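Local coordinates for protein putative transcriptional regulator, IclR family (Arthrobacter aurescens, PDB 3OBF) that probably acts as an IclR-family transcription factor that binds DNA, this chain being its C-terminal, putative effector-binding domain without the DNA-binding part, at residues V64-A69 against G109-F114; G123-V128 against S138-A143. All blocks are in the same frame, centred on the assembly; numbering follows the deposited sequence.

Contact 1. Residues V64-A69 against G109-F114; sequences VQVFLA and GWAVNF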
loop_
_atom_site.group_PDB
_atom_site.type_symbol
_atom_site.label_atom_id
_atom_site.label_comp_id
_atom_site.label_asym_id
_atom_site.label_seq_id
_atom_site.Cartn_x
_atom_site.Cartn_y
_atom_site.Cartn_z
ATOM N N VAL A 64 3.599 0.555 -3.045
ATOM C CA VAL A 64 4.820 0.102 -3.685
ATOM C C VAL A 64 5.805 -0.329 -2.584
ATOM O O VAL A 64 6.449 -1.379 -2.714
ATOM C CB VAL A 64 5.405 1.192 -4.606
ATOM C CG1 VAL A 64 6.823 0.808 -5.101
ATOM C CG2 VAL A 64 4.473 1.394 -5.800
ATOM N N GLN A 65 5.869 0.447 -1.489
ATOM C CA GLN A 65 6.740 0.105 -0.350
ATOM C C GLN A 65 6.400 -1.278 0.191
ATOM O O GLN A 65 7.306 -2.109 0.418
ATOM C CB GLN A 65 6.611 1.117 0.788
ATOM C CG GLN A 65 7.266 2.492 0.522
ATOM C CD GLN A 65 7.011 3.484 1.662
ATOM O OE1 GLN A 65 7.447 3.264 2.810
ATOM N NE2 GLN A 65 6.299 4.572 1.360
ATOM N N VAL A 66 5.100 -1.518 0.400
ATOM C CA VAL A 66 4.610 -2.801 0.946
ATOM C C VAL A 66 5.078 -3.980 0.071
ATOM O O VAL A 66 5.660 -4.954 0.576
ATOM C CB VAL A 66 3.082 -2.761 1.044
ATOM C CG1 VAL A 66 2.497 -4.127 1.292
ATOM C CG2 VAL A 66 2.686 -1.811 2.121
ATOM N N PHE A 67 4.844 -3.888 -1.237
ATOM C CA PHE A 67 5.290 -4.955 -2.112
ATOM C C PHE A 67 6.813 -5.123 -2.188
ATOM O O PHE A 67 7.317 -6.238 -2.239
ATOM C CB PHE A 67 4.699 -4.806 -3.522
ATOM C CG PHE A 67 3.232 -5.009 -3.564
ATOM C CD1 PHE A 67 2.668 -6.213 -3.131
ATOM C CD2 PHE A 67 2.397 -3.998 -4.022
ATOM C CE1 PHE A 67 1.286 -6.416 -3.152
ATOM C CE2 PHE A 67 0.995 -4.201 -4.055
ATOM C CZ PHE A 67 0.448 -5.421 -3.630
ATOM N N LEU A 68 7.556 -4.035 -2.214
ATOM C CA LEU A 68 9.006 -4.167 -2.263
ATOM C C LEU A 68 9.585 -4.802 -0.975
ATOM O O LEU A 68 10.651 -5.421 -1.009
ATOM C CB LEU A 68 9.642 -2.820 -2.591
ATOM C CG LEU A 68 9.417 -2.296 -4.022
ATOM C CD1 LEU A 68 10.103 -0.950 -4.201
ATOM C CD2 LEU A 68 9.957 -3.248 -5.046
ATOM N N ALA A 69 8.881 -4.664 0.150
ATOM C CA ALA A 69 9.232 -5.410 1.366
ATOM C C ALA A 69 9.181 -6.927 1.164
ATOM O O ALA A 69 9.886 -7.672 1.842
ATOM C CB ALA A 69 8.358 -4.981 2.558
ATOM N N GLY A 109 3.457 -2.350 10.581
ATOM C CA GLY A 109 2.245 -2.980 10.082
ATOM C C GLY A 109 1.626 -2.210 8.928
ATOM O O GLY A 109 0.644 -2.673 8.323
ATOM N N TRP A 110 2.186 -1.039 8.625
ATOM C CA TRP A 110 1.773 -0.264 7.459
ATOM C C TRP A 110 2.898 0.655 6.961
ATOM O O TRP A 110 3.715 1.095 7.737
ATOM C CB TRP A 110 0.504 0.551 7.734
ATOM C CG TRP A 110 0.675 1.679 8.761
ATOM C CD1 TRP A 110 1.028 2.992 8.511
ATOM C CD2 TRP A 110 0.457 1.586 10.181
ATOM N NE1 TRP A 110 1.040 3.714 9.695
ATOM C CE2 TRP A 110 0.703 2.877 10.729
ATOM C CE3 TRP A 110 0.084 0.542 11.037
ATOM C CZ2 TRP A 110 0.598 3.142 12.096
ATOM C CZ3 TRP A 110 -0.026 0.805 12.404
ATOM C CH2 TRP A 110 0.238 2.098 12.920
ATOM N N ALA A 111 2.948 0.896 5.654
ATOM C CA ALA A 111 3.840 1.888 5.074
ATOM C C ALA A 111 3.096 3.195 4.941
ATOM O O ALA A 111 1.844 3.236 4.907
ATOM C CB ALA A 111 4.366 1.423 3.718
ATOM N N VAL A 112 3.880 4.260 4.876
ATOM C CA VAL A 112 3.404 5.611 4.899
ATOM C C VAL A 112 3.969 6.413 3.713
ATOM O O VAL A 112 5.152 6.329 3.402
ATOM C CB VAL A 112 3.851 6.282 6.212
ATOM C CG1 VAL A 112 3.817 7.769 6.076
ATOM C CG2 VAL A 112 2.955 5.840 7.381
ATOM N N ASN A 113 3.098 7.148 3.038
ATOM C CA ASN A 113 3.501 8.149 2.060
ATOM C C ASN A 113 2.858 9.460 2.486
ATOM O O ASN A 113 1.661 9.638 2.366
ATOM C CB ASN A 113 3.039 7.722 0.658
ATOM C CG ASN A 113 3.216 8.816 -0.396
ATOM O OD1 ASN A 113 4.000 9.772 -0.244
ATOM N ND2 ASN A 113 2.487 8.672 -1.481
ATOM N N PHE A 114 3.640 10.370 3.031
ATOM C CA PHE A 114 3.064 11.581 3.611
ATOM C C PHE A 114 3.352 12.763 2.685
ATOM O O PHE A 114 4.251 13.500 2.957
ATOM C CB PHE A 114 3.655 11.834 5.017
ATOM C CG PHE A 114 2.930 12.916 5.821
ATOM C CD1 PHE A 114 1.572 12.791 6.129
ATOM C CD2 PHE A 114 3.610 14.033 6.275
ATOM C CE1 PHE A 114 0.900 13.767 6.868
ATOM C CE2 PHE A 114 2.956 15.022 7.015
ATOM C CZ PHE A 114 1.593 14.897 7.316
HETATM O O HOH W 1 6.885 3.991 5.029
#
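Ala111, the first residue of strand 111-114, presents its methyl to two successive residues of helix 62-69. Its CB lies 3.7 Å from Gln65 CB and 4.0 Å from Val66 CG2. The methyl also lies over one face of the Gln65 amide, 3.7 Å from its OE1. Val112 turns its side chain away from the helix, and meets the glutamine through its backbone instead. Gln65 NE2 donates to Val112 O at 2.9 Å with an N-H...O angle of 162°; the carbonyl oxygen lies close to the amide plane, but the nitrogen approaches from above the carbonyl plane. With CG anti to its own carbonyl carbon (chi1 -73°) and the chain extended beyond it, Gln65 spans the gap from helix to strand. A water accepts from Val112 N at 3.0 Å; its link to Gln65 OE1 is doubtful, being too short for a normal hydrogen bond. The strand is an edge of the antiparallel sheet in this GAF-like domain, and the helix runs roughly antiparallel to it, the axes 148° apart. Arg101 of helix 92-108 binds both Gln65 OE1 and Val112 O, while Leu60 O takes a further bond from NE2. Asn113 points its CB toward the helix, but its amide bonds to Glu116 N and Thr117 OG1 in the turn that follows.

Contact 2. Residues G123-V128 against S138-A143; sequences GVASPV and SVLIPA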
loop_
_atom_site.group_PDB
_atom_site.type_symbol
_atom_site.label_atom_id
_atom_site.label_comp_id
_atom_site.label_asym_id
_atom_site.label_seq_id
_atom_site.Cartn_x
_atom_site.Cartn_y
_atom_site.Cartn_z
ATOM N N GLY A 123 -0.868 8.544 1.801
ATOM C CA GLY A 123 -1.264 7.152 1.719
ATOM C C GLY A 123 -0.694 6.267 2.804
ATOM O O GLY A 123 0.438 6.470 3.276
ATOM N N VAL A 124 -1.479 5.285 3.217
ATOM C CA VAL A 124 -0.952 4.192 4.001
ATOM C C VAL A 124 -1.361 2.884 3.334
ATOM O O VAL A 124 -2.419 2.808 2.748
ATOM C CB VAL A 124 -1.476 4.202 5.471
ATOM C CG1 VAL A 124 -0.936 5.431 6.267
ATOM C CG2 VAL A 124 -3.021 4.127 5.502
ATOM N N ALA A 125 -0.533 1.854 3.443
ATOM C CA ALA A 125 -0.839 0.552 2.859
ATOM C C ALA A 125 -0.302 -0.581 3.755
ATOM O O ALA A 125 0.736 -0.414 4.415
ATOM C CB ALA A 125 -0.252 0.457 1.461
ATOM N N SER A 126 -0.963 -1.721 3.699
ATOM C CA SER A 126 -0.624 -2.897 4.516
ATOM C C SER A 126 -0.683 -4.191 3.695
ATOM O O SER A 126 -1.466 -4.275 2.761
ATOM C CB SER A 126 -1.590 -3.023 5.698
ATOM O OG SER A 126 -1.470 -1.872 6.530
ATOM N N PRO A 127 0.148 -5.199 4.041
ATOM C CA PRO A 127 0.227 -6.408 3.212
ATOM C C PRO A 127 -0.872 -7.419 3.563
ATOM O O PRO A 127 -1.349 -7.440 4.685
ATOM C CB PRO A 127 1.634 -6.961 3.512
ATOM C CG PRO A 127 1.921 -6.450 4.963
ATOM C CD PRO A 127 1.211 -5.133 5.074
ATOM N N VAL A 128 -1.279 -8.219 2.577
ATOM C CA VAL A 128 -2.253 -9.276 2.747
ATOM C C VAL A 128 -1.482 -10.525 2.418
ATOM O O VAL A 128 -0.726 -10.524 1.448
ATOM C CB VAL A 128 -3.430 -9.098 1.748
ATOM C CG1 VAL A 128 -4.331 -10.356 1.715
ATOM C CG2 VAL A 128 -4.248 -7.867 2.119
ATOM N N SER A 138 -2.119 -5.910 -1.234
ATOM C CA SER A 138 -2.117 -5.016 -0.119
ATOM C C SER A 138 -3.347 -4.143 -0.093
ATOM O O SER A 138 -3.981 -3.919 -1.114
ATOM C CB SER A 138 -0.825 -4.205 -0.070
ATOM O OG SER A 138 -0.929 -3.025 -0.766
ATOM N N VAL A 139 -3.703 -3.672 1.094
ATOM C CA VAL A 139 -4.790 -2.703 1.218
ATOM C C VAL A 139 -4.200 -1.286 1.275
ATOM O O VAL A 139 -3.228 -1.054 2.005
ATOM C CB VAL A 139 -5.622 -3.002 2.470
ATOM C CG1 VAL A 139 -6.715 -1.876 2.699
ATOM C CG2 VAL A 139 -6.249 -4.430 2.358
ATOM N N LEU A 140 -4.768 -0.371 0.487
ATOM C CA LEU A 140 -4.320 1.010 0.415
ATOM C C LEU A 140 -5.449 1.963 0.853
ATOM O O LEU A 140 -6.606 1.784 0.457
ATOM C CB LEU A 140 -3.875 1.345 -1.021
ATOM C CG LEU A 140 -3.614 2.811 -1.461
ATOM C CD1 LEU A 140 -2.414 3.411 -0.732
ATOM C CD2 LEU A 140 -3.461 2.972 -3.025
ATOM N N ILE A 141 -5.099 2.956 1.679
ATOM C CA ILE A 141 -5.966 4.079 1.943
ATOM C C ILE A 141 -5.252 5.311 1.397
ATOM O O ILE A 141 -4.288 5.799 2.007
ATOM C CB ILE A 141 -6.311 4.281 3.469
ATOM C CG1 ILE A 141 -6.953 3.021 4.094
ATOM C CG2 ILE A 141 -7.255 5.513 3.632
ATOM C CD1 ILE A 141 -7.195 3.134 5.627
ATOM N N PRO A 142 -5.682 5.799 0.223
ATOM C CA PRO A 142 -5.181 7.111 -0.221
ATOM C C PRO A 142 -6.103 8.238 0.255
ATOM O O PRO A 142 -7.291 8.016 0.404
ATOM C CB PRO A 142 -5.233 6.988 -1.731
ATOM C CG PRO A 142 -6.513 6.015 -1.985
ATOM C CD PRO A 142 -6.672 5.216 -0.710
ATOM N N ALA A 143 -5.574 9.430 0.504
ATOM C CA ALA A 143 -6.392 10.565 0.964
ATOM C C ALA A 143 -5.749 11.917 0.551
ATOM O O ALA A 143 -4.533 11.974 0.304
ATOM C CB ALA A 143 -6.588 10.496 2.479
#
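Val124 and Ile141 form one hydrogen-bonded pair of an antiparallel ladder and Ser126 and Val139 the next, the two strand axes 4.5 Å apart. The bonds of the first pair differ: Ile141 N reaches Val124 O at 2.9 Å, nearly in line with the carbonyl bond, whereas Val124 N meets Ile141 O at 3.1 Å from a tilted position. Both bonds between Ser126 and Val139 lie in the carbonyl planes. In the non-hydrogen-bonded pair Ala125-Leu140, the Ala125 CA is 3.0 Å from Val139 O, a close CA-H...O contact.

On one face Val124 and Ile141 stand side by side, CG2 of the valine 3.9 Å from CB of the isoleucine. Val124 CG2 sits between its own backbone N and carbonyl carbon, which brings this branch to the neighbouring strand. Further along, Val128 CG2 meets Val139 CG2 at 4.0 Å, the two side chains crossing at a slant. The other face carries Ala125, Leu140 and Ser138. Leu140 bends its CD1 back to 3.5 Å from Val124 O, and the Ser138 OG is buried with no hydrogen-bonding partner in the model.

These strands are the arms of a beta hairpin within the domain's antiparallel sheet, 121-129 next to its edge strand 111-114. Helix 150-170 covers Ser126 and Val128 on one face, with Ser126 OG bonded to Gly109 O. Helix 62-69 packs on Ala125, Pro127 and Ser138 through Val66 on the other. Strand 24-29 lies beyond 135-144.

From helix 3-20 at the N terminus the chain passes through strands 24-29, 34-40 and 55-56 to helix 62-69. Contact 1 closes a mostly helical excursion of 39 residues, through helices 73-82 and 92-108, by bringing 109-114 back beside 64-69. Contact 2 opens only afterwards and pairs the two arms of the hairpin, whose connecting loop is 130-134, so the two follow in series and neither nest nor cross. Their centres are 8 Å apart. Strand 111-114 joins them: Asn113 N lies 2.8 Å from Gly123 O and Ala111 N 2.9 Å from Ala125 O, probable hydrogen bonds that attach the edge strand to the hairpin. Helix residue Val66 also packs directly against Ala125.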